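Probable amidase (Thermus thermophilus, PDB 2DC0) is a probable amidase of the amidase signature family, an alpha/beta protein built round one long mixed beta-sheet, with no more specific function assigned. Local coordinates at residues T71-F76 against G146-S151; P82-T87 against P129-V134; T286-Y291 against K325-A330. All blocks are in the same frame, centred on the assembly; numbering follows the deposited sequence.

Contact 1 (T71-F76 against G146-S151); sequences TVKDLF and GSSGGS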
ATOM      1  N   THR A  71      -0.871 -27.787  15.245  1.00 15.04           N
ATOM      2  CA  THR A  71      -2.301 -27.755  14.950  1.00 14.94           C
ATOM      3  C   THR A  71      -2.526 -26.712  13.852  1.00 16.37           C
ATOM      4  O   THR A  71      -1.648 -25.883  13.590  1.00 16.42           O
ATOM      5  CB  THR A  71      -3.132 -27.384  16.204  1.00 15.10           C
ATOM      6  OG1 THR A  71      -2.703 -26.115  16.703  1.00 16.08           O
ATOM      7  CG2 THR A  71      -2.952 -28.436  17.301  1.00 16.66           C
ATOM      8  N   VAL A  72      -3.698 -26.751  13.220  1.00 15.84           N
ATOM      9  CA  VAL A  72      -4.030 -25.835  12.125  1.00 16.44           C
ATOM     10  C   VAL A  72      -5.441 -25.270  12.248  1.00 16.27           C
ATOM     11  O   VAL A  72      -6.398 -26.029  12.414  1.00 16.18           O
ATOM     12  CB  VAL A  72      -3.939 -26.562  10.755  1.00 16.29           C
ATOM     13  CG1 VAL A  72      -4.332 -25.614   9.627  1.00 15.31           C
ATOM     14  CG2 VAL A  72      -2.526 -27.097  10.539  1.00 15.68           C
ATOM     15  N   LYS A  73      -5.570 -23.945  12.153  1.00 15.19           N
ATOM     16  CA  LYS A  73      -6.875 -23.274  12.235  1.00 16.54           C
ATOM     17  C   LYS A  73      -7.812 -23.922  11.215  1.00 17.06           C
ATOM     18  O   LYS A  73      -7.403 -24.172  10.083  1.00 16.85           O
ATOM     19  CB  LYS A  73      -6.708 -21.783  11.923  1.00 16.66           C
ATOM     20  CG  LYS A  73      -7.961 -20.944  12.129  1.00 18.52           C
ATOM     21  CD  LYS A  73      -7.656 -19.487  11.846  1.00 16.16           C
ATOM     22  CE  LYS A  73      -8.785 -18.568  12.280  1.00 18.76           C
ATOM     23  NZ  LYS A  73      -8.438 -17.141  12.004  1.00 17.14           N
ATOM     24  N   ASP A  74      -9.072 -24.155  11.588  1.00 17.04           N
ATOM     25  CA  ASP A  74     -10.003 -24.840  10.689  1.00 18.56           C
ATOM     26  C   ASP A  74     -10.526 -24.152   9.429  1.00 18.71           C
ATOM     27  O   ASP A  74     -11.672 -24.375   9.039  1.00 21.18           O
ATOM     28  CB  ASP A  74     -11.195 -25.408  11.478  1.00 18.67           C
ATOM     29  CG  ASP A  74     -11.855 -26.582  10.765  1.00 20.25           C
ATOM     30  OD1 ASP A  74     -11.129 -27.334  10.079  1.00 20.88           O
ATOM     31  OD2 ASP A  74     -13.086 -26.771  10.897  1.00 18.88           O
ATOM     32  N   LEU A  75      -9.699 -23.331   8.788  1.00 18.28           N
ATOM     33  CA  LEU A  75     -10.088 -22.702   7.528  1.00 17.79           C
ATOM     34  C   LEU A  75      -9.070 -23.122   6.474  1.00 18.76           C
ATOM     35  O   LEU A  75      -9.228 -22.833   5.288  1.00 19.61           O
ATOM     36  CB  LEU A  75     -10.151 -21.171   7.647  1.00 17.71           C
ATOM     37  CG  LEU A  75      -8.946 -20.353   8.127  1.00 18.77           C
ATOM     38  CD1 LEU A  75      -7.855 -20.309   7.068  1.00 20.19           C
ATOM     39  CD2 LEU A  75      -9.436 -18.937   8.433  1.00 16.66           C
ATOM     40  N   PHE A  76      -8.021 -23.808   6.933  1.00 17.65           N
ATOM     41  CA  PHE A  76      -6.953 -24.327   6.079  1.00 16.48           C
ATOM     42  C   PHE A  76      -7.218 -25.823   5.860  1.00 17.92           C
ATOM     43  O   PHE A  76      -7.261 -26.601   6.816  1.00 19.00           O
ATOM     44  CB  PHE A  76      -5.582 -24.211   6.763  1.00 16.15           C
ATOM     45  CG  PHE A  76      -5.019 -22.815   6.817  1.00 18.03           C
ATOM     46  CD1 PHE A  76      -4.507 -22.206   5.674  1.00 17.03           C
ATOM     47  CD2 PHE A  76      -4.949 -22.131   8.029  1.00 18.20           C
ATOM     48  CE1 PHE A  76      -3.926 -20.932   5.741  1.00 19.96           C
ATOM     49  CE2 PHE A  76      -4.372 -20.861   8.109  1.00 18.71           C
ATOM     50  CZ  PHE A  76      -3.859 -20.258   6.964  1.00 17.93           C
ATOM     51  N   GLY A 146     -10.496 -13.959  19.294  1.00 28.97           N
ATOM     52  CA  GLY A 146     -10.391 -14.519  17.961  1.00 32.99           C
ATOM     53  C   GLY A 146      -9.683 -13.929  16.763  1.00 32.05           C
ATOM     54  O   GLY A 146      -9.128 -12.837  16.816  1.00 33.07           O
ATOM     55  N   SER A 147      -9.953 -14.686  15.446  1.00 30.86           N
ATOM     56  CA  SER A 147     -10.892 -15.779  15.209  1.00 23.06           C
ATOM     57  C   SER A 147      -9.880 -16.909  15.226  1.00 18.06           C
ATOM     58  O   SER A 147     -10.224 -18.042  14.930  1.00 16.68           O
ATOM     59  CB  SER A 147     -11.555 -15.676  13.852  1.00 26.63           C
ATOM     60  OG  SER A 147     -10.607 -15.877  12.787  1.00 21.61           O
ATOM     61  N   SER A 148      -8.532 -16.881  15.633  1.00 16.13           N
ATOM     62  CA  SER A 148      -7.602 -18.015  15.694  1.00 17.03           C
ATOM     63  C   SER A 148      -7.568 -18.389  17.182  1.00 16.37           C
ATOM     64  O   SER A 148      -6.510 -18.696  17.732  1.00 15.58           O
ATOM     65  CB  SER A 148      -6.190 -17.608  15.267  1.00 16.27           C
ATOM     66  OG  SER A 148      -6.144 -17.058  13.961  1.00 19.60           O
ATOM     67  N   GLY A 149      -8.736 -18.347  17.824  1.00 16.55           N
ATOM     68  CA  GLY A 149      -8.837 -18.644  19.247  1.00 18.11           C
ATOM     69  C   GLY A 149      -8.349 -20.011  19.684  1.00 17.57           C
ATOM     70  O   GLY A 149      -7.519 -20.124  20.586  1.00 18.10           O
ATOM     71  N   GLY A 150      -8.870 -21.054  19.047  1.00 17.49           N
ATOM     72  CA  GLY A 150      -8.462 -22.399  19.394  1.00 14.34           C
ATOM     73  C   GLY A 150      -6.969 -22.575  19.218  1.00 13.38           C
ATOM     74  O   GLY A 150      -6.330 -23.245  20.019  1.00 13.70           O
ATOM     75  N   SER A 151      -6.406 -21.975  18.173  1.00 13.48           N
ATOM     76  CA  SER A 151      -4.974 -22.097  17.930  1.00 12.57           C
ATOM     77  C   SER A 151      -4.134 -21.482  19.043  1.00 13.13           C
ATOM     78  O   SER A 151      -3.144 -22.070  19.473  1.00 13.78           O
ATOM     79  CB  SER A 151      -4.593 -21.456  16.593  1.00 12.91           C
ATOM     80  OG  SER A 151      -5.026 -22.245  15.503  1.00 14.46           O
TER

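Contact 2 (P82-T87 against P129-V134); sequences PTRAGT and PWTGPV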
ATOM      1  N   PRO A  82     -11.588 -32.881   7.894  1.00 22.32           N
ATOM      2  CA  PRO A  82     -12.645 -32.031   7.338  1.00 21.80           C
ATOM      3  C   PRO A  82     -12.362 -30.557   7.630  1.00 22.61           C
ATOM      4  O   PRO A  82     -11.637 -30.236   8.573  1.00 23.92           O
ATOM      5  CB  PRO A  82     -13.896 -32.523   8.063  1.00 21.01           C
ATOM      6  CG  PRO A  82     -13.356 -32.892   9.415  1.00 22.29           C
ATOM      7  CD  PRO A  82     -12.093 -33.663   9.037  1.00 20.96           C
ATOM      8  N   THR A  83     -12.924 -29.669   6.813  1.00 23.36           N
ATOM      9  CA  THR A  83     -12.769 -28.222   6.992  1.00 24.01           C
ATOM     10  C   THR A  83     -14.172 -27.657   7.209  1.00 23.32           C
ATOM     11  O   THR A  83     -15.005 -27.715   6.307  1.00 24.32           O
ATOM     12  CB  THR A  83     -12.152 -27.554   5.736  1.00 24.73           C
ATOM     13  OG1 THR A  83     -10.878 -28.151   5.447  1.00 24.28           O
ATOM     14  CG2 THR A  83     -11.957 -26.057   5.970  1.00 23.76           C
ATOM     15  N   ARG A  84     -14.434 -27.116   8.396  1.00 21.41           N
ATOM     16  CA  ARG A  84     -15.761 -26.582   8.717  1.00 22.27           C
ATOM     17  C   ARG A  84     -15.820 -25.072   8.932  1.00 21.78           C
ATOM     18  O   ARG A  84     -16.895 -24.478   8.889  1.00 21.91           O
ATOM     19  CB  ARG A  84     -16.323 -27.298   9.949  1.00 24.78           C
ATOM     20  CG  ARG A  84     -16.721 -28.743   9.681  1.00 31.79           C
ATOM     21  CD  ARG A  84     -17.193 -29.461  10.946  1.00 37.22           C
ATOM     22  NE  ARG A  84     -18.259 -28.748  11.655  1.00 43.26           N
ATOM     23  CZ  ARG A  84     -18.062 -27.930  12.687  1.00 45.61           C
ATOM     24  NH1 ARG A  84     -16.829 -27.714  13.145  1.00 44.29           N
ATOM     25  NH2 ARG A  84     -19.100 -27.334  13.267  1.00 45.46           N
ATOM     26  N   ALA A  85     -14.666 -24.457   9.172  1.00 19.98           N
ATOM     27  CA  ALA A  85     -14.585 -23.005   9.361  1.00 19.31           C
ATOM     28  C   ALA A  85     -15.497 -22.463  10.462  1.00 18.72           C
ATOM     29  O   ALA A  85     -15.953 -21.314  10.395  1.00 17.48           O
ATOM     30  CB  ALA A  85     -14.892 -22.295   8.038  1.00 19.32           C
ATOM     31  N   GLY A  86     -15.755 -23.297  11.465  1.00 15.90           N
ATOM     32  CA  GLY A  86     -16.586 -22.898  12.584  1.00 18.42           C
ATOM     33  C   GLY A  86     -18.009 -22.509  12.229  1.00 19.96           C
ATOM     34  O   GLY A  86     -18.658 -21.770  12.974  1.00 21.42           O
ATOM     35  N   THR A  87     -18.509 -23.010  11.104  1.00 21.32           N
ATOM     36  CA  THR A  87     -19.862 -22.674  10.672  1.00 21.89           C
ATOM     37  C   THR A  87     -20.673 -23.905  10.284  1.00 22.74           C
ATOM     38  O   THR A  87     -20.130 -24.997  10.150  1.00 23.01           O
ATOM     39  CB  THR A  87     -19.822 -21.719   9.455  1.00 22.47           C
ATOM     40  OG1 THR A  87     -21.150 -21.290   9.133  1.00 22.77           O
ATOM     41  CG2 THR A  87     -19.221 -22.428   8.243  1.00 21.68           C
ATOM     42  N   PRO A 129     -21.755 -20.231  18.659  1.00 22.83           N
ATOM     43  CA  PRO A 129     -22.938 -21.010  19.048  1.00 23.01           C
ATOM     44  C   PRO A 129     -22.996 -22.404  18.431  1.00 24.11           C
ATOM     45  O   PRO A 129     -23.687 -23.283  18.941  1.00 24.10           O
ATOM     46  CB  PRO A 129     -24.094 -20.129  18.587  1.00 23.75           C
ATOM     47  CG  PRO A 129     -23.536 -19.509  17.334  1.00 25.60           C
ATOM     48  CD  PRO A 129     -22.129 -19.123  17.761  1.00 22.13           C
ATOM     49  N   TRP A 130     -22.270 -22.609  17.336  1.00 23.37           N
ATOM     50  CA  TRP A 130     -22.257 -23.908  16.667  1.00 23.03           C
ATOM     51  C   TRP A 130     -21.343 -24.919  17.353  1.00 23.56           C
ATOM     52  O   TRP A 130     -21.735 -26.053  17.618  1.00 23.72           O
ATOM     53  CB  TRP A 130     -21.801 -23.748  15.213  1.00 24.10           C
ATOM     54  CG  TRP A 130     -22.677 -22.880  14.356  1.00 26.07           C
ATOM     55  CD1 TRP A 130     -22.263 -21.952  13.444  1.00 24.50           C
ATOM     56  CD2 TRP A 130     -24.113 -22.867  14.317  1.00 27.67           C
ATOM     57  NE1 TRP A 130     -23.349 -21.358  12.841  1.00 26.23           N
ATOM     58  CE2 TRP A 130     -24.498 -21.900  13.357  1.00 27.87           C
ATOM     59  CE3 TRP A 130     -25.112 -23.577  14.999  1.00 29.40           C
ATOM     60  CZ2 TRP A 130     -25.839 -21.622  13.062  1.00 29.08           C
ATOM     61  CZ3 TRP A 130     -26.451 -23.301  14.705  1.00 31.63           C
ATOM     62  CH2 TRP A 130     -26.799 -22.329  13.743  1.00 30.17           C
ATOM     63  N   THR A 131     -20.117 -24.494  17.633  1.00 22.89           N
ATOM     64  CA  THR A 131     -19.106 -25.346  18.251  1.00 22.50           C
ATOM     65  C   THR A 131     -19.013 -25.159  19.758  1.00 23.35           C
ATOM     66  O   THR A 131     -18.426 -25.979  20.466  1.00 22.47           O
ATOM     67  CB  THR A 131     -17.727 -25.004  17.692  1.00 24.06           C
ATOM     68  OG1 THR A 131     -17.382 -23.669  18.097  1.00 22.51           O
ATOM     69  CG2 THR A 131     -17.740 -25.071  16.169  1.00 21.07           C
ATOM     70  N   GLY A 132     -19.595 -24.073  20.246  1.00 22.21           N
ATOM     71  CA  GLY A 132     -19.496 -23.779  21.657  1.00 22.24           C
ATOM     72  C   GLY A 132     -18.334 -22.808  21.739  1.00 21.07           C
ATOM     73  O   GLY A 132     -17.472 -22.818  20.869  1.00 20.33           O
ATOM     74  N   PRO A 133     -18.264 -21.965  22.770  1.00 21.33           N
ATOM     75  CA  PRO A 133     -17.156 -21.015  22.859  1.00 20.39           C
ATOM     76  C   PRO A 133     -15.790 -21.622  23.143  1.00 20.83           C
ATOM     77  O   PRO A 133     -15.676 -22.655  23.805  1.00 20.03           O
ATOM     78  CB  PRO A 133     -17.605 -20.075  23.973  1.00 21.86           C
ATOM     79  CG  PRO A 133     -18.356 -21.008  24.894  1.00 23.07           C
ATOM     80  CD  PRO A 133     -19.171 -21.838  23.926  1.00 21.61           C
ATOM     81  N   VAL A 134     -14.756 -20.988  22.605  1.00 19.20           N
ATOM     82  CA  VAL A 134     -13.396 -21.424  22.873  1.00 19.51           C
ATOM     83  C   VAL A 134     -13.095 -20.606  24.117  1.00 19.85           C
ATOM     84  O   VAL A 134     -13.294 -19.388  24.123  1.00 20.85           O
ATOM     85  CB  VAL A 134     -12.416 -21.033  21.748  1.00 19.85           C
ATOM     86  CG1 VAL A 134     -10.983 -21.398  22.158  1.00 19.42           C
ATOM     87  CG2 VAL A 134     -12.783 -21.763  20.464  1.00 19.49           C
TER

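Contact 3 (T286-Y291 against K325-A330); sequences TRLVRY and KDYRDA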
ATOM      1  N   THR A 286     -13.778  -1.879   8.245  1.00 17.84           N
ATOM      2  CA  THR A 286     -15.043  -2.590   8.344  1.00 20.41           C
ATOM      3  C   THR A 286     -15.768  -2.743   7.007  1.00 19.90           C
ATOM      4  O   THR A 286     -16.154  -3.849   6.629  1.00 19.66           O
ATOM      5  CB  THR A 286     -15.962  -1.898   9.350  1.00 20.24           C
ATOM      6  OG1 THR A 286     -15.326  -1.895  10.632  1.00 20.66           O
ATOM      7  CG2 THR A 286     -17.301  -2.629   9.457  1.00 22.69           C
ATOM      8  N   ARG A 287     -15.942  -1.640   6.287  1.00 18.36           N
ATOM      9  CA  ARG A 287     -16.632  -1.698   5.005  1.00 18.24           C
ATOM     10  C   ARG A 287     -15.874  -2.523   3.975  1.00 17.98           C
ATOM     11  O   ARG A 287     -16.463  -3.341   3.271  1.00 15.34           O
ATOM     12  CB  ARG A 287     -16.870  -0.286   4.463  1.00 21.03           C
ATOM     13  CG  ARG A 287     -17.653   0.587   5.420  1.00 23.45           C
ATOM     14  CD  ARG A 287     -18.131   1.876   4.770  1.00 28.80           C
ATOM     15  NE  ARG A 287     -18.909   2.677   5.715  1.00 34.14           N
ATOM     16  CZ  ARG A 287     -19.776   3.623   5.362  1.00 36.30           C
ATOM     17  NH1 ARG A 287     -19.983   3.892   4.080  1.00 37.13           N
ATOM     18  NH2 ARG A 287     -20.440   4.297   6.291  1.00 37.27           N
ATOM     19  N   LEU A 288     -14.565  -2.319   3.893  1.00 16.13           N
ATOM     20  CA  LEU A 288     -13.759  -3.044   2.930  1.00 16.74           C
ATOM     21  C   LEU A 288     -13.816  -4.555   3.156  1.00 16.42           C
ATOM     22  O   LEU A 288     -14.068  -5.314   2.226  1.00 15.48           O
ATOM     23  CB  LEU A 288     -12.309  -2.544   2.987  1.00 16.99           C
ATOM     24  CG  LEU A 288     -11.441  -2.917   1.782  1.00 20.66           C
ATOM     25  CD1 LEU A 288     -10.226  -1.999   1.683  1.00 19.92           C
ATOM     26  CD2 LEU A 288     -11.018  -4.369   1.916  1.00 21.70           C
ATOM     27  N   VAL A 289     -13.594  -4.982   4.396  1.00 16.79           N
ATOM     28  CA  VAL A 289     -13.610  -6.399   4.739  1.00 16.85           C
ATOM     29  C   VAL A 289     -15.001  -7.032   4.617  1.00 16.88           C
ATOM     30  O   VAL A 289     -15.147  -8.102   4.028  1.00 16.75           O
ATOM     31  CB  VAL A 289     -13.053  -6.618   6.176  1.00 16.43           C
ATOM     32  CG1 VAL A 289     -13.355  -8.041   6.663  1.00 18.66           C
ATOM     33  CG2 VAL A 289     -11.533  -6.394   6.173  1.00 17.32           C
ATOM     34  N   ARG A 290     -16.022  -6.388   5.175  1.00 16.36           N
ATOM     35  CA  ARG A 290     -17.374  -6.945   5.093  1.00 17.29           C
ATOM     36  C   ARG A 290     -17.835  -7.077   3.646  1.00 17.17           C
ATOM     37  O   ARG A 290     -18.514  -8.044   3.298  1.00 16.46           O
ATOM     38  CB  ARG A 290     -18.361  -6.082   5.879  1.00 17.10           C
ATOM     39  CG  ARG A 290     -18.156  -6.191   7.382  1.00 17.82           C
ATOM     40  CD  ARG A 290     -19.164  -5.372   8.147  1.00 19.00           C
ATOM     41  NE  ARG A 290     -19.064  -5.603   9.582  1.00 21.76           N
ATOM     42  CZ  ARG A 290     -19.729  -4.907  10.494  1.00 23.13           C
ATOM     43  NH1 ARG A 290     -20.543  -3.930  10.113  1.00 25.83           N
ATOM     44  NH2 ARG A 290     -19.580  -5.186  11.784  1.00 23.61           N
ATOM     45  N   TYR A 291     -17.464  -6.114   2.803  1.00 17.34           N
ATOM     46  CA  TYR A 291     -17.846  -6.169   1.398  1.00 17.68           C
ATOM     47  C   TYR A 291     -17.242  -7.407   0.746  1.00 17.85           C
ATOM     48  O   TYR A 291     -17.951  -8.177   0.093  1.00 18.15           O
ATOM     49  CB  TYR A 291     -17.362  -4.931   0.639  1.00 20.28           C
ATOM     50  CG  TYR A 291     -17.727  -4.955  -0.837  1.00 20.44           C
ATOM     51  CD1 TYR A 291     -18.971  -4.499  -1.276  1.00 23.31           C
ATOM     52  CD2 TYR A 291     -16.844  -5.473  -1.787  1.00 22.73           C
ATOM     53  CE1 TYR A 291     -19.331  -4.560  -2.626  1.00 22.58           C
ATOM     54  CE2 TYR A 291     -17.193  -5.538  -3.141  1.00 23.77           C
ATOM     55  CZ  TYR A 291     -18.440  -5.079  -3.548  1.00 24.32           C
ATOM     56  OH  TYR A 291     -18.795  -5.148  -4.873  1.00 27.27           O
ATOM     57  N   LYS A 325     -19.754   0.818  -5.069  1.00 21.33           N
ATOM     58  CA  LYS A 325     -19.326   2.210  -4.908  1.00 22.07           C
ATOM     59  C   LYS A 325     -18.710   2.365  -3.515  1.00 21.00           C
ATOM     60  O   LYS A 325     -17.669   3.002  -3.356  1.00 21.45           O
ATOM     61  CB  LYS A 325     -20.515   3.172  -5.059  1.00 24.61           C
ATOM     62  CG  LYS A 325     -20.205   4.638  -4.709  1.00 30.18           C
ATOM     63  CD  LYS A 325     -19.145   5.233  -5.630  1.00 37.48           C
ATOM     64  CE  LYS A 325     -18.972   6.740  -5.418  1.00 40.50           C
ATOM     65  NZ  LYS A 325     -18.438   7.095  -4.067  1.00 43.58           N
ATOM     66  N   ASP A 326     -19.355   1.782  -2.507  1.00 20.18           N
ATOM     67  CA  ASP A 326     -18.835   1.860  -1.144  1.00 19.56           C
ATOM     68  C   ASP A 326     -17.463   1.191  -1.099  1.00 17.47           C
ATOM     69  O   ASP A 326     -16.560   1.649  -0.406  1.00 17.80           O
ATOM     70  CB  ASP A 326     -19.774   1.157  -0.153  1.00 19.92           C
ATOM     71  CG  ASP A 326     -21.107   1.861  -0.009  1.00 21.29           C
ATOM     72  OD1 ASP A 326     -21.112   3.085   0.253  1.00 23.71           O
ATOM     73  OD2 ASP A 326     -22.157   1.194  -0.148  1.00 22.81           O
ATOM     74  N   TYR A 327     -17.320   0.103  -1.846  1.00 17.54           N
ATOM     75  CA  TYR A 327     -16.069  -0.629  -1.894  1.00 17.30           C
ATOM     76  C   TYR A 327     -14.982   0.222  -2.553  1.00 18.00           C
ATOM     77  O   TYR A 327     -13.862   0.299  -2.051  1.00 18.82           O
ATOM     78  CB  TYR A 327     -16.270  -1.950  -2.643  1.00 16.88           C
ATOM     79  CG  TYR A 327     -15.040  -2.822  -2.720  1.00 15.98           C
ATOM     80  CD1 TYR A 327     -14.373  -3.235  -1.567  1.00 18.03           C
ATOM     81  CD2 TYR A 327     -14.549  -3.243  -3.952  1.00 16.11           C
ATOM     82  CE1 TYR A 327     -13.236  -4.050  -1.643  1.00 16.71           C
ATOM     83  CE2 TYR A 327     -13.424  -4.052  -4.038  1.00 16.97           C
ATOM     84  CZ  TYR A 327     -12.773  -4.452  -2.884  1.00 16.09           C
ATOM     85  OH  TYR A 327     -11.656  -5.254  -2.983  1.00 18.34           O
ATOM     86  N   ARG A 328     -15.309   0.874  -3.666  1.00 16.96           N
ATOM     87  CA  ARG A 328     -14.332   1.728  -4.341  1.00 17.70           C
ATOM     88  C   ARG A 328     -13.844   2.826  -3.398  1.00 18.30           C
ATOM     89  O   ARG A 328     -12.653   3.151  -3.379  1.00 16.32           O
ATOM     90  CB  ARG A 328     -14.936   2.358  -5.602  1.00 19.15           C
ATOM     91  CG  ARG A 328     -15.006   1.410  -6.794  1.00 19.70           C
ATOM     92  CD  ARG A 328     -15.417   2.140  -8.065  1.00 20.93           C
ATOM     93  NE  ARG A 328     -16.863   2.329  -8.160  1.00 20.54           N
ATOM     94  CZ  ARG A 328     -17.483   3.503  -8.082  1.00 21.34           C
ATOM     95  NH1 ARG A 328     -16.791   4.622  -7.901  1.00 23.37           N
ATOM     96  NH2 ARG A 328     -18.799   3.561  -8.206  1.00 20.86           N
ATOM     97  N   ASP A 329     -14.766   3.393  -2.618  1.00 18.72           N
ATOM     98  CA  ASP A 329     -14.422   4.447  -1.661  1.00 20.32           C
ATOM     99  C   ASP A 329     -13.514   3.885  -0.570  1.00 20.09           C
ATOM    100  O   ASP A 329     -12.523   4.516  -0.177  1.00 19.08           O
ATOM    101  CB  ASP A 329     -15.682   5.033  -1.008  1.00 21.93           C
ATOM    102  CG  ASP A 329     -16.507   5.876  -1.969  1.00 26.10           C
ATOM    103  OD1 ASP A 329     -15.964   6.306  -3.005  1.00 27.65           O
ATOM    104  OD2 ASP A 329     -17.698   6.118  -1.677  1.00 27.93           O
ATOM    105  N   ALA A 330     -13.861   2.698  -0.076  1.00 18.76           N
ATOM    106  CA  ALA A 330     -13.066   2.050   0.960  1.00 18.32           C
ATOM    107  C   ALA A 330     -11.659   1.794   0.431  1.00 17.68           C
ATOM    108  O   ALA A 330     -10.675   2.020   1.132  1.00 16.58           O
ATOM    109  CB  ALA A 330     -13.724   0.732   1.380  1.00 19.06           C
TER

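Contact 1 (T71-F76 against G146-S151)
Val72 only grazes the second segment, its backbone C 4.5 Å from Ser151 OG. At the next residue, Lys73, the side chain turns toward the start of helix 149-157: Ser151 OG sits 4.0 Å from Lys73 CB, tied in turn to Thr115 OG1 and Ser163 OG. With CG anti to the backbone N (chi1 -173°) and every later torsion extended, the lysine runs straight from the end of strand 69-73 along the turn before the helix. Its CD passes 3.6 Å from Ser148 OG and its CE 3.1 Å from Ser147 O. The tip, NZ, is gripped by two serine hydroxyls, Ser147 OG at 2.6 Å and Ser148 OG at 3.0 Å, and by Thr166 OG1 from the adjacent strand 163-166. A cis peptide precedes Ser147, and its chi1 of 67° turns OG to the amine. A buried lysine beside a cis-serine is consistent with the Ser-cisSer-Lys triad of amidase signature enzymes, with Ser171 probably the other serine; the carbonyl O of Ser171 holds Ser148 OG. After Lys73 the chain turns sharply away from the serines: Leu75 N (2.8 Å) and Phe76 N (3.2 Å) both bond to Lys73 O from one face of its carbonyl plane, and Leu75 CD1 lies over the centre of the Phe76 ring.

Contact 2 (P82-T87 against P129-V134)
Trp130 presents the CD1 edge of its indole to the backbone of Gly86 and Thr87. Gly86 O lies in the plane of the ring, 3.6 Å from CD1, while Thr87 CA comes to the same carbon obliquely, at 3.7 Å. Beside this pair Thr131 supplies a methyl group: its CG2 sits at the edge of the Arg84 guanidinium, in that group's plane, 3.9 Å from NH2 and 4.1 Å from NH1. The two side chains run alongside one another, pointing opposite ways, and the same CG2 is 4.3 Å from Gly86 CA, so one methyl fills the angle between the arginine and the turn. All of this is van der Waals contact. Arg84 reaches the threonine because its chain bends at chi3 (53°).

The next shell fixes the backbones. Residues Arg84 to Thr87 form a type I' beta turn, with Ala85 and Gly86 both at positive phi (55° and 61°) and Thr87 N bonded to Arg84 O at 3.1 Å. In the facing segment Thr131 OG1 donates to Gly132 O at 2.9 Å, somewhat tilted from the carbonyl plane, and this bond helps hold the rotation that leaves CG2 facing Arg84. Farther out, Glu119 OE2 joins the two sides, bonding both Trp130 NE1 and Thr87 OG1. Asn128 does likewise, its ND2 donating to Gly86 O and its OD1 accepting from the backbone N atoms of Trp130 and Thr131. The contact thus pairs two partly buried loops that follow neighbouring parallel strands of the central sheet, one running from strand 69-73 to helix 99-106, the other from strand 110-115 to helix 149-157.

Contact 3 (T286-Y291 against K325-A330)
Beside the Arg287 and Asp326 pair, the shortest polar bond runs along one helix: Lys325 NZ to Asp329 OD2 at 2.7 Å, a salt bridge that uses the syn lone pair of the oxygen and joins residues one turn apart. Arg287 NH1 remains 4.1 Å from Asp326 OD1, too long for a salt bridge, though the opposite charges probably attract, with guanidinium and carboxylate planes nearly perpendicular; the other oxygen, Asp326 OD2, accepts from Thr323 N.

Deeper in, Tyr291 and Tyr327 carry the contact. Their rings form an offset stack, centroids 4.5 Å apart and planes at 14°, although the two side chains cross at about a right angle. Tyr291 CD2 lies over the rim of the Tyr327 ring, 3.3 Å from Tyr327 CG, and Tyr327 CB sits over the centre of the Tyr291 ring, 3.6 Å from its centroid, in a CH-pi contact. CG of Tyr291 is anti to its own N (chi1 179°), which swings its ring across to the facing helix. The motif is a helix pair: segments 286-291 and 325-330 cross at -129° with axes 8.8 Å apart, and belong to helices 281-296 and 324-345.

Leu288 packs beside Tyr327, its CB 3.9 Å from Ala330 CB, where the backbones come nearest, and its CG 4.0 Å from Tyr327 CE1. Tyr327 OH is held by Glu292 OE2, and its ring meets Tyr327 of the second subunit nearly at right angles, so the helix pair lies at the dimer interface. There Asp329 OD1 also forms a salt bridge with Arg201 of the second subunit.

Overall arrangement
From the N terminus, the last residues of strand 69-73 begin contact 1, and the first segment of contact 2 follows. Helix 99-106 and strand 110-115 come before 129-134 closes contact 2; only later does 146-151 close contact 1, so contact 2 nests within contact 1. The two touch directly: Asp74, just past the strand, takes the backbone N of Arg84 on OD2 and that of Ala85 on its carbonyl O. Contact 3 comes later, in series, and closes a largely helical loop between helices 281-296 and 324-345. Its centre is about 26 Å from that of contact 1: contact 1 joins a strand end to a helix start, contact 2 two loops, contact 3 peripheral helices at the subunit interface.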